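Local coordinates for protein DNA primase (Aquifex aeolicus, PDB 2AU3) that probably synthesises the short RNA primers from which DNA polymerase starts during DNA replication, using a zinc-binding domain and an RNA polymerase domain, at residues Glu13-Ser21 against Phe47-Phe56; Thr367-Gly375 against Pro397-Ile405. One frame throughout, in Å; residues are numbered along the deposited sequence.

Interaction 1. Residues Glu13-Ser21 against Phe47-Phe56; sequences EIDIVDVIS and FYVSPSKQIF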
loop_
_atom_site.group_PDB
_atom_site.type_symbol
_atom_site.label_atom_id
_atom_site.label_comp_id
_atom_site.label_asym_id
_atom_site.label_seq_id
_atom_site.Cartn_x
_atom_site.Cartn_y
_atom_site.Cartn_z
ATOM N N GLU A 13 2.849 -25.879 8.655
ATOM C CA GLU A 13 2.423 -26.800 9.703
ATOM C C GLU A 13 1.849 -26.105 10.951
ATOM O O GLU A 13 1.003 -26.684 11.647
ATOM C CB GLU A 13 3.603 -27.690 10.106
ATOM C CG GLU A 13 3.259 -28.755 11.142
ATOM C CD GLU A 13 2.579 -29.974 10.536
ATOM O OE1 GLU A 13 2.282 -29.970 9.306
ATOM O OE2 GLU A 13 2.329 -30.932 11.294
ATOM N N ILE A 14 2.316 -24.887 11.251
ATOM C CA ILE A 14 1.858 -24.182 12.461
ATOM C C ILE A 14 0.447 -23.635 12.275
ATOM O O ILE A 14 0.092 -23.189 11.187
ATOM C CB ILE A 14 2.793 -23.003 12.821
ATOM C CG1 ILE A 14 4.154 -23.512 13.285
ATOM C CG2 ILE A 14 2.181 -22.186 13.921
ATOM C CD1 ILE A 14 5.257 -22.486 13.062
ATOM N N ASP A 15 -0.356 -23.692 13.334
ATOM C CA ASP A 15 -1.618 -22.962 13.379
ATOM C C ASP A 15 -1.446 -21.907 14.451
ATOM O O ASP A 15 -1.245 -22.233 15.620
ATOM C CB ASP A 15 -2.796 -23.899 13.734
ATOM C CG ASP A 15 -4.168 -23.210 13.626
ATOM O OD1 ASP A 15 -4.248 -21.947 13.595
ATOM O OD2 ASP A 15 -5.236 -23.856 13.554
ATOM N N ILE A 16 -1.501 -20.638 14.050
ATOM C CA ILE A 16 -1.235 -19.538 14.971
ATOM C C ILE A 16 -2.133 -19.554 16.208
ATOM O O ILE A 16 -1.713 -19.147 17.284
ATOM C CB ILE A 16 -1.342 -18.194 14.239
ATOM C CG1 ILE A 16 -0.787 -17.064 15.108
ATOM C CG2 ILE A 16 -2.792 -17.939 13.762
ATOM C CD1 ILE A 16 -0.527 -15.757 14.295
ATOM N N VAL A 17 -3.366 -20.041 16.046
ATOM C CA VAL A 17 -4.309 -20.151 17.151
ATOM C C VAL A 17 -3.756 -21.078 18.241
ATOM O O VAL A 17 -3.727 -20.717 19.421
ATOM C CB VAL A 17 -5.714 -20.611 16.655
ATOM C CG1 VAL A 17 -6.655 -20.902 17.823
ATOM C CG2 VAL A 17 -6.331 -19.551 15.769
ATOM N N ASP A 18 -3.291 -22.258 17.854
ATOM C CA ASP A 18 -2.657 -23.160 18.831
ATOM C C ASP A 18 -1.434 -22.517 19.512
ATOM O O ASP A 18 -1.274 -22.633 20.736
ATOM C CB ASP A 18 -2.244 -24.500 18.198
ATOM C CG ASP A 18 -3.428 -25.288 17.648
ATOM O OD1 ASP A 18 -4.532 -25.235 18.235
ATOM O OD2 ASP A 18 -3.342 -26.000 16.625
ATOM N N VAL A 19 -0.563 -21.851 18.752
ATOM C CA VAL A 19 0.630 -21.296 19.429
ATOM C C VAL A 19 0.366 -20.147 20.379
ATOM O O VAL A 19 0.902 -20.150 21.486
ATOM C CB VAL A 19 1.960 -21.138 18.564
ATOM C CG1 VAL A 19 1.783 -21.467 17.119
ATOM C CG2 VAL A 19 2.670 -19.788 18.788
ATOM N N ILE A 20 -0.488 -19.197 19.992
ATOM C CA ILE A 20 -0.756 -18.068 20.864
ATOM C C ILE A 20 -1.602 -18.473 22.095
ATOM O O ILE A 20 -1.453 -17.898 23.188
ATOM C CB ILE A 20 -1.371 -16.889 20.056
ATOM C CG1 ILE A 20 -0.399 -16.482 18.915
ATOM C CG2 ILE A 20 -1.690 -15.704 20.976
ATOM C CD1 ILE A 20 -0.628 -15.079 18.280
ATOM N N SER A 21 -2.466 -19.468 21.923
ATOM C CA SER A 21 -3.304 -19.950 23.029
ATOM C C SER A 21 -2.495 -20.558 24.191
ATOM O O SER A 21 -2.949 -20.549 25.328
ATOM C CB SER A 21 -4.347 -20.958 22.529
ATOM O OG SER A 21 -5.304 -21.233 23.549
ATOM N N PHE A 47 -6.022 -6.947 20.831
ATOM C CA PHE A 47 -5.063 -7.857 20.199
ATOM C C PHE A 47 -5.818 -9.026 19.592
ATOM O O PHE A 47 -6.424 -9.830 20.320
ATOM C CB PHE A 47 -4.073 -8.344 21.266
ATOM C CG PHE A 47 -2.996 -9.253 20.746
ATOM C CD1 PHE A 47 -1.700 -8.779 20.579
ATOM C CD2 PHE A 47 -3.265 -10.605 20.487
ATOM C CE1 PHE A 47 -0.675 -9.628 20.129
ATOM C CE2 PHE A 47 -2.258 -11.458 20.037
ATOM C CZ PHE A 47 -0.956 -10.974 19.860
ATOM N N TYR A 48 -5.780 -9.121 18.260
ATOM C CA TYR A 48 -6.596 -10.072 17.521
ATOM C C TYR A 48 -5.762 -11.127 16.827
ATOM O O TYR A 48 -4.672 -10.850 16.339
ATOM C CB TYR A 48 -7.493 -9.356 16.504
ATOM C CG TYR A 48 -8.620 -8.578 17.147
ATOM C CD1 TYR A 48 -9.897 -9.113 17.242
ATOM C CD2 TYR A 48 -8.397 -7.305 17.663
ATOM C CE1 TYR A 48 -10.933 -8.392 17.823
ATOM C CE2 TYR A 48 -9.414 -6.589 18.248
ATOM C CZ TYR A 48 -10.675 -7.138 18.330
ATOM O OH TYR A 48 -11.669 -6.415 18.925
ATOM N N VAL A 49 -6.288 -12.349 16.805
ATOM C CA VAL A 49 -5.674 -13.444 16.090
ATOM C C VAL A 49 -6.674 -13.942 15.058
ATOM O O VAL A 49 -7.805 -14.273 15.405
ATOM C CB VAL A 49 -5.280 -14.585 17.058
ATOM C CG1 VAL A 49 -4.657 -15.743 16.279
ATOM C CG2 VAL A 49 -4.308 -14.059 18.154
ATOM N N SER A 50 -6.282 -13.940 13.785
ATOM C CA SER A 50 -7.192 -14.379 12.734
ATOM C C SER A 50 -6.785 -15.785 12.304
ATOM O O SER A 50 -5.680 -15.987 11.806
ATOM C CB SER A 50 -7.124 -13.409 11.550
ATOM O OG SER A 50 -7.618 -14.014 10.367
ATOM N N PRO A 51 -7.640 -16.774 12.546
ATOM C CA PRO A 51 -7.390 -18.105 11.998
ATOM C C PRO A 51 -7.304 -18.099 10.456
ATOM O O PRO A 51 -6.524 -18.872 9.911
ATOM C CB PRO A 51 -8.593 -18.929 12.492
ATOM C CG PRO A 51 -9.124 -18.180 13.695
ATOM C CD PRO A 51 -8.838 -16.723 13.409
ATOM N N SER A 52 -8.038 -17.226 9.764
ATOM C CA SER A 52 -8.086 -17.308 8.284
ATOM C C SER A 52 -6.872 -16.629 7.624
ATOM O O SER A 52 -6.435 -17.006 6.516
ATOM C CB SER A 52 -9.370 -16.680 7.750
ATOM O OG SER A 52 -9.450 -15.316 8.133
ATOM N N LYS A 53 -6.325 -15.620 8.297
ATOM C CA LYS A 53 -5.137 -14.941 7.776
ATOM C C LYS A 53 -3.852 -15.512 8.380
ATOM O O LYS A 53 -2.759 -15.345 7.817
ATOM C CB LYS A 53 -5.252 -13.427 7.961
ATOM C CG LYS A 53 -6.456 -12.845 7.232
ATOM C CD LYS A 53 -6.653 -11.334 7.453
ATOM C CE LYS A 53 -7.949 -10.877 6.724
ATOM N NZ LYS A 53 -8.130 -9.400 6.704
ATOM N N GLN A 54 -3.991 -16.202 9.525
ATOM C CA GLN A 54 -2.853 -16.832 10.218
ATOM C C GLN A 54 -1.844 -15.779 10.700
ATOM O O GLN A 54 -0.631 -16.003 10.716
ATOM C CB GLN A 54 -2.184 -17.900 9.343
ATOM C CG GLN A 54 -2.938 -19.246 9.266
ATOM C CD GLN A 54 -3.020 -19.954 10.614
ATOM O OE1 GLN A 54 -1.996 -20.333 11.180
ATOM N NE2 GLN A 54 -4.249 -20.141 11.124
ATOM N N ILE A 55 -2.371 -14.631 11.105
ATOM C CA ILE A 55 -1.565 -13.548 11.656
ATOM C C ILE A 55 -2.231 -13.044 12.926
ATOM O O ILE A 55 -3.386 -13.364 13.196
ATOM C CB ILE A 55 -1.409 -12.398 10.626
ATOM C CG1 ILE A 55 -2.784 -11.853 10.207
ATOM C CG2 ILE A 55 -0.515 -12.861 9.431
ATOM C CD1 ILE A 55 -2.749 -10.635 9.187
ATOM N N PHE A 56 -1.505 -12.255 13.699
ATOM C CA PHE A 56 -2.086 -11.529 14.820
ATOM C C PHE A 56 -1.892 -10.065 14.476
ATOM O O PHE A 56 -1.065 -9.748 13.633
ATOM C CB PHE A 56 -1.390 -11.890 16.146
ATOM C CG PHE A 56 0.056 -11.418 16.241
ATOM C CD1 PHE A 56 0.367 -10.172 16.811
ATOM C CD2 PHE A 56 1.103 -12.222 15.777
ATOM C CE1 PHE A 56 1.703 -9.736 16.923
ATOM C CE2 PHE A 56 2.454 -11.774 15.876
ATOM C CZ PHE A 56 2.739 -10.538 16.449
#

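Interaction 2. Residues Thr367-Gly375 against Pro397-Ile405; sequences TREFRYYLG and PMEILLMKI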
loop_
_atom_site.group_PDB
_atom_site.type_symbol
_atom_site.label_atom_id
_atom_site.label_comp_id
_atom_site.label_asym_id
_atom_site.label_seq_id
_atom_site.Cartn_x
_atom_site.Cartn_y
_atom_site.Cartn_z
ATOM N N THR A 367 -13.651 15.774 -29.826
ATOM C CA THR A 367 -13.549 14.666 -30.768
ATOM C C THR A 367 -12.135 14.110 -30.708
ATOM O O THR A 367 -11.940 12.897 -30.735
ATOM C CB THR A 367 -13.871 15.127 -32.194
ATOM O OG1 THR A 367 -15.272 15.401 -32.307
ATOM C CG2 THR A 367 -13.633 13.981 -33.204
ATOM N N ARG A 368 -11.153 15.012 -30.618
ATOM C CA ARG A 368 -9.747 14.625 -30.535
ATOM C C ARG A 368 -9.519 13.684 -29.361
ATOM O O ARG A 368 -8.882 12.635 -29.506
ATOM C CB ARG A 368 -8.874 15.865 -30.353
ATOM C CG ARG A 368 -7.731 15.937 -31.328
ATOM C CD ARG A 368 -6.373 16.166 -30.660
ATOM N NE ARG A 368 -6.036 17.583 -30.659
ATOM C CZ ARG A 368 -4.862 18.085 -30.314
ATOM N NH1 ARG A 368 -3.865 17.302 -29.908
ATOM N NH2 ARG A 368 -4.695 19.389 -30.372
ATOM N N GLU A 369 -10.058 14.076 -28.200
ATOM C CA GLU A 369 -9.881 13.323 -26.962
ATOM C C GLU A 369 -10.576 11.986 -27.078
ATOM O O GLU A 369 -9.981 10.954 -26.828
ATOM C CB GLU A 369 -10.467 14.091 -25.774
ATOM C CG GLU A 369 -9.498 15.041 -25.090
ATOM C CD GLU A 369 -9.856 15.274 -23.621
ATOM O OE1 GLU A 369 -11.019 15.678 -23.346
ATOM O OE2 GLU A 369 -8.975 15.057 -22.751
ATOM N N PHE A 370 -11.837 12.030 -27.481
ATOM C CA PHE A 370 -12.645 10.825 -27.660
ATOM C C PHE A 370 -11.965 9.792 -28.562
ATOM O O PHE A 370 -11.832 8.616 -28.183
ATOM C CB PHE A 370 -14.006 11.189 -28.228
ATOM C CG PHE A 370 -14.973 10.033 -28.290
ATOM C CD1 PHE A 370 -15.751 9.701 -27.191
ATOM C CD2 PHE A 370 -15.136 9.305 -29.463
ATOM C CE1 PHE A 370 -16.663 8.637 -27.262
ATOM C CE2 PHE A 370 -16.037 8.246 -29.528
ATOM C CZ PHE A 370 -16.785 7.911 -28.428
ATOM N N ARG A 371 -11.529 10.226 -29.737
ATOM C CA ARG A 371 -10.904 9.305 -30.674
ATOM C C ARG A 371 -9.559 8.822 -30.140
ATOM O O ARG A 371 -9.208 7.681 -30.329
ATOM C CB ARG A 371 -10.799 9.913 -32.076
ATOM C CG ARG A 371 -9.419 10.356 -32.488
ATOM C CD ARG A 371 -9.383 11.286 -33.731
ATOM N NE ARG A 371 -9.160 10.536 -34.964
ATOM C CZ ARG A 371 -8.680 11.052 -36.090
ATOM N NH1 ARG A 371 -8.372 12.345 -36.170
ATOM N NH2 ARG A 371 -8.523 10.271 -37.152
ATOM N N TYR A 372 -8.829 9.690 -29.446
ATOM C CA TYR A 372 -7.601 9.270 -28.763
ATOM C C TYR A 372 -7.865 8.196 -27.681
ATOM O O TYR A 372 -7.230 7.157 -27.678
ATOM C CB TYR A 372 -6.893 10.486 -28.187
ATOM C CG TYR A 372 -5.737 10.193 -27.265
ATOM C CD1 TYR A 372 -4.470 9.892 -27.770
ATOM C CD2 TYR A 372 -5.895 10.267 -25.891
ATOM C CE1 TYR A 372 -3.400 9.639 -26.923
ATOM C CE2 TYR A 372 -4.832 10.033 -25.037
ATOM C CZ TYR A 372 -3.594 9.705 -25.552
ATOM O OH TYR A 372 -2.553 9.464 -24.697
ATOM N N TYR A 373 -8.785 8.444 -26.756
ATOM C CA TYR A 373 -9.058 7.432 -25.717
ATOM C C TYR A 373 -9.598 6.142 -26.296
ATOM O O TYR A 373 -9.265 5.051 -25.836
ATOM C CB TYR A 373 -10.021 7.956 -24.656
ATOM C CG TYR A 373 -9.391 8.957 -23.760
ATOM C CD1 TYR A 373 -8.149 8.717 -23.202
ATOM C CD2 TYR A 373 -10.015 10.184 -23.518
ATOM C CE1 TYR A 373 -7.529 9.663 -22.401
ATOM C CE2 TYR A 373 -9.425 11.133 -22.711
ATOM C CZ TYR A 373 -8.182 10.866 -22.145
ATOM O OH TYR A 373 -7.570 11.797 -21.343
ATOM N N LEU A 374 -10.459 6.280 -27.295
ATOM C CA LEU A 374 -11.013 5.128 -28.004
ATOM C C LEU A 374 -9.966 4.141 -28.484
ATOM O O LEU A 374 -10.245 2.932 -28.542
ATOM C CB LEU A 374 -11.853 5.589 -29.191
ATOM C CG LEU A 374 -13.155 4.814 -29.398
ATOM C CD1 LEU A 374 -13.995 4.841 -28.157
ATOM C CD2 LEU A 374 -13.936 5.318 -30.616
ATOM N N GLY A 375 -8.780 4.645 -28.839
ATOM C CA GLY A 375 -7.727 3.828 -29.403
ATOM C C GLY A 375 -7.052 2.905 -28.394
ATOM O O GLY A 375 -6.143 2.154 -28.752
ATOM N N PRO A 397 -17.698 11.514 -38.888
ATOM C CA PRO A 397 -17.614 10.273 -39.676
ATOM C C PRO A 397 -16.919 9.144 -38.911
ATOM O O PRO A 397 -15.931 9.376 -38.212
ATOM C CB PRO A 397 -16.797 10.689 -40.907
ATOM C CG PRO A 397 -17.033 12.173 -41.031
ATOM C CD PRO A 397 -17.090 12.657 -39.599
ATOM N N MET A 398 -17.466 7.940 -39.031
ATOM C CA MET A 398 -16.935 6.766 -38.357
ATOM C C MET A 398 -15.428 6.564 -38.597
ATOM O O MET A 398 -14.701 6.063 -37.727
ATOM C CB MET A 398 -17.733 5.519 -38.775
ATOM C CG MET A 398 -19.090 5.387 -38.064
ATOM S SD MET A 398 -18.945 5.281 -36.239
ATOM C CE MET A 398 -18.054 3.749 -36.068
ATOM N N GLU A 399 -14.967 6.977 -39.772
ATOM C CA GLU A 399 -13.576 6.804 -40.161
ATOM C C GLU A 399 -12.638 7.822 -39.490
ATOM O O GLU A 399 -11.442 7.561 -39.343
ATOM C CB GLU A 399 -13.417 6.787 -41.702
ATOM C CG GLU A 399 -14.526 7.484 -42.508
ATOM C CD GLU A 399 -15.850 6.717 -42.545
ATOM O OE1 GLU A 399 -15.879 5.577 -43.079
ATOM O OE2 GLU A 399 -16.867 7.255 -42.045
ATOM N N ILE A 400 -13.184 8.961 -39.060
ATOM C CA ILE A 400 -12.439 9.914 -38.227
ATOM C C ILE A 400 -12.282 9.360 -36.800
ATOM O O ILE A 400 -11.182 9.337 -36.241
ATOM C CB ILE A 400 -13.162 11.303 -38.175
ATOM C CG1 ILE A 400 -13.215 11.978 -39.562
ATOM C CG2 ILE A 400 -12.536 12.213 -37.099
ATOM C CD1 ILE A 400 -11.871 12.048 -40.309
ATOM N N LEU A 401 -13.398 8.905 -36.233
ATOM C CA LEU A 401 -13.436 8.347 -34.893
ATOM C C LEU A 401 -12.605 7.070 -34.716
ATOM O O LEU A 401 -12.035 6.839 -33.651
ATOM C CB LEU A 401 -14.884 8.088 -34.464
ATOM C CG LEU A 401 -15.845 9.282 -34.487
ATOM C CD1 LEU A 401 -17.255 8.814 -34.120
ATOM C CD2 LEU A 401 -15.357 10.396 -33.548
ATOM N N LEU A 402 -12.551 6.242 -35.749
ATOM C CA LEU A 402 -11.783 4.999 -35.678
ATOM C C LEU A 402 -10.325 5.180 -36.130
ATOM O O LEU A 402 -9.565 4.207 -36.205
ATOM C CB LEU A 402 -12.482 3.887 -36.458
ATOM C CG LEU A 402 -13.820 3.442 -35.871
ATOM C CD1 LEU A 402 -14.284 2.135 -36.498
ATOM C CD2 LEU A 402 -13.741 3.298 -34.339
ATOM N N MET A 403 -9.947 6.434 -36.392
ATOM C CA MET A 403 -8.594 6.809 -36.807
ATOM C C MET A 403 -8.131 6.052 -38.062
ATOM O O MET A 403 -6.957 5.672 -38.179
ATOM C CB MET A 403 -7.587 6.695 -35.639
ATOM C CG MET A 403 -7.523 7.961 -34.751
ATOM S SD MET A 403 -6.264 7.971 -33.416
ATOM C CE MET A 403 -6.783 6.606 -32.427
ATOM N N LYS A 404 -9.075 5.846 -38.986
ATOM C CA LYS A 404 -8.821 5.235 -40.293
ATOM C C LYS A 404 -8.211 6.257 -41.246
ATOM O O LYS A 404 -8.875 7.219 -41.642
ATOM C CB LYS A 404 -10.116 4.685 -40.906
ATOM C CG LYS A 404 -11.068 4.038 -39.915
ATOM C CD LYS A 404 -11.958 3.000 -40.585
ATOM C CE LYS A 404 -12.385 1.913 -39.599
ATOM N NZ LYS A 404 -11.648 0.641 -39.771
ATOM N N ILE A 405 -6.955 6.018 -41.631
ATOM C CA ILE A 405 -6.170 6.964 -42.433
ATOM C C ILE A 405 -6.500 6.892 -43.931
ATOM O O ILE A 405 -7.540 6.360 -44.326
ATOM C CB ILE A 405 -4.653 6.733 -42.196
ATOM C CG1 ILE A 405 -4.304 6.926 -40.710
ATOM C CG2 ILE A 405 -3.816 7.672 -43.074
ATOM C CD1 ILE A 405 -3.512 5.786 -40.105
HETATM O O HOH W 1 -10.111 5.877 -32.118
#

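Interaction 1. Residues Glu13-Ser21 against Phe47-Phe56
Ile-16, Val-17 and Ile-20 meet the hairpin 47-56 from a helix whose 16-21 axis comes within 9.0 Å of that of strand 47-50 and runs against it at 144°. The polar half of the contact turns on the Gln-54 amide. Its OE1 accepts from Ile-16 N at 2.9 Å in an almost straight bond, while NE2 gives one hydrogen to Asp-15 OD1 (3.1 Å) and the other to Pro-51 O. Asp-15 is the N-cap: a chi1 of -173° swings its carboxylate alongside the backbone carbonyl carbon, where OD1 can also take Val-17 N, and the two donors approach from opposite faces of the carboxylate. The contact thus lays an N-terminal helix of the zinc-binding domain on the antiparallel sheet of its zinc ribbon. With an alanine here instead of Gln-54, Ile-16 N and Pro-51 O would probably lose these partners and Asp-15 OD1 one of its two donors. Beyond the amide the contact is apolar. Val-17 CG2 lies on Pro-51 CG at 3.7 Å, Ile-16 CG2 meets Val-49 CG1, and Ile-20 CD1 reaches Val-49 CG2 tip to tip at 3.8 Å. Helix 67-75 adds Ala-67 against Ile-16 and Phe-70 against Ile-20.

Interaction 2. Residues Thr367-Gly375 against Pro397-Ile405
Arg-371 stretches from helix 363-374 across the end of the short helix 398-401, its CA 5.0 Å from that of Leu-401. Its first torsion is far from staggered (chi1 106°) and the chain bends again at chi3, which turns the guanidinium so that, as modelled, the carbonyl oxygen of Ile-400 lies over one of its faces. Arg-371 NE is 2.7 Å from Ile-400 O, and Ile-400 CG2 sits over the centre of the group. Met-403 crosses the same side chain obliquely, and its CG approaches Arg-371 NE very closely. With such close approaches and so strained a torsion, the exact placing of the outer part of the arginine is doubtful. The bent end of Met-403 carries CE to Arg-371 O at 3.4 Å and close to Gly-375 CA.

On the apolar flank, Leu-401 starts away from helix 363-374, but its CD2 returns to Thr-367 CG2 at 4.0 Å, the two side chains crossing at about a right angle. The same methyl meets Phe-370 CD2 obliquely at 4.2 Å. Phe-370 in turn stacks on Phe-390, which ties the contact to helix 380-394 of the DnaG helical domain, while Thr-367 OG1 bonds back to Leu-363 O. Further along, Leu-374 CD2 packs against Leu-402 CD2.

The helix 398-401 ends in a Schellman motif, with Met-403 at positive phi as the C-prime residue. A water donates to both Arg-371 O (2.7 Å) and Leu-401 O (2.6 Å), tying the backbones of the two segments together. The chemistry is therefore mixed: aliphatic groups pack beside two carbonyls that, both being acceptors, could not bond to each other and are joined by the two hydrogens of one water.

The two interactions belong to opposite ends of the chain: interaction 1 lies in the zinc-binding domain and interaction 2 in the helical domain. Their centres are 56 Å apart and their nearest atoms about 35 Å, so neither touches the other, and they fall on opposite sides of the chain's centre. Interaction 1 stands near the bound zinc, since the side chain of Phe-47 is about 5 Å from the ion and packs on its ligand Cys-37. Interaction 2 is remote from the annotated sites. Between them along the sequence comes the Toprim region, with Glu-251, Asp-295 and Asp-297 as the predicted magnesium ligands of the catalytic centre.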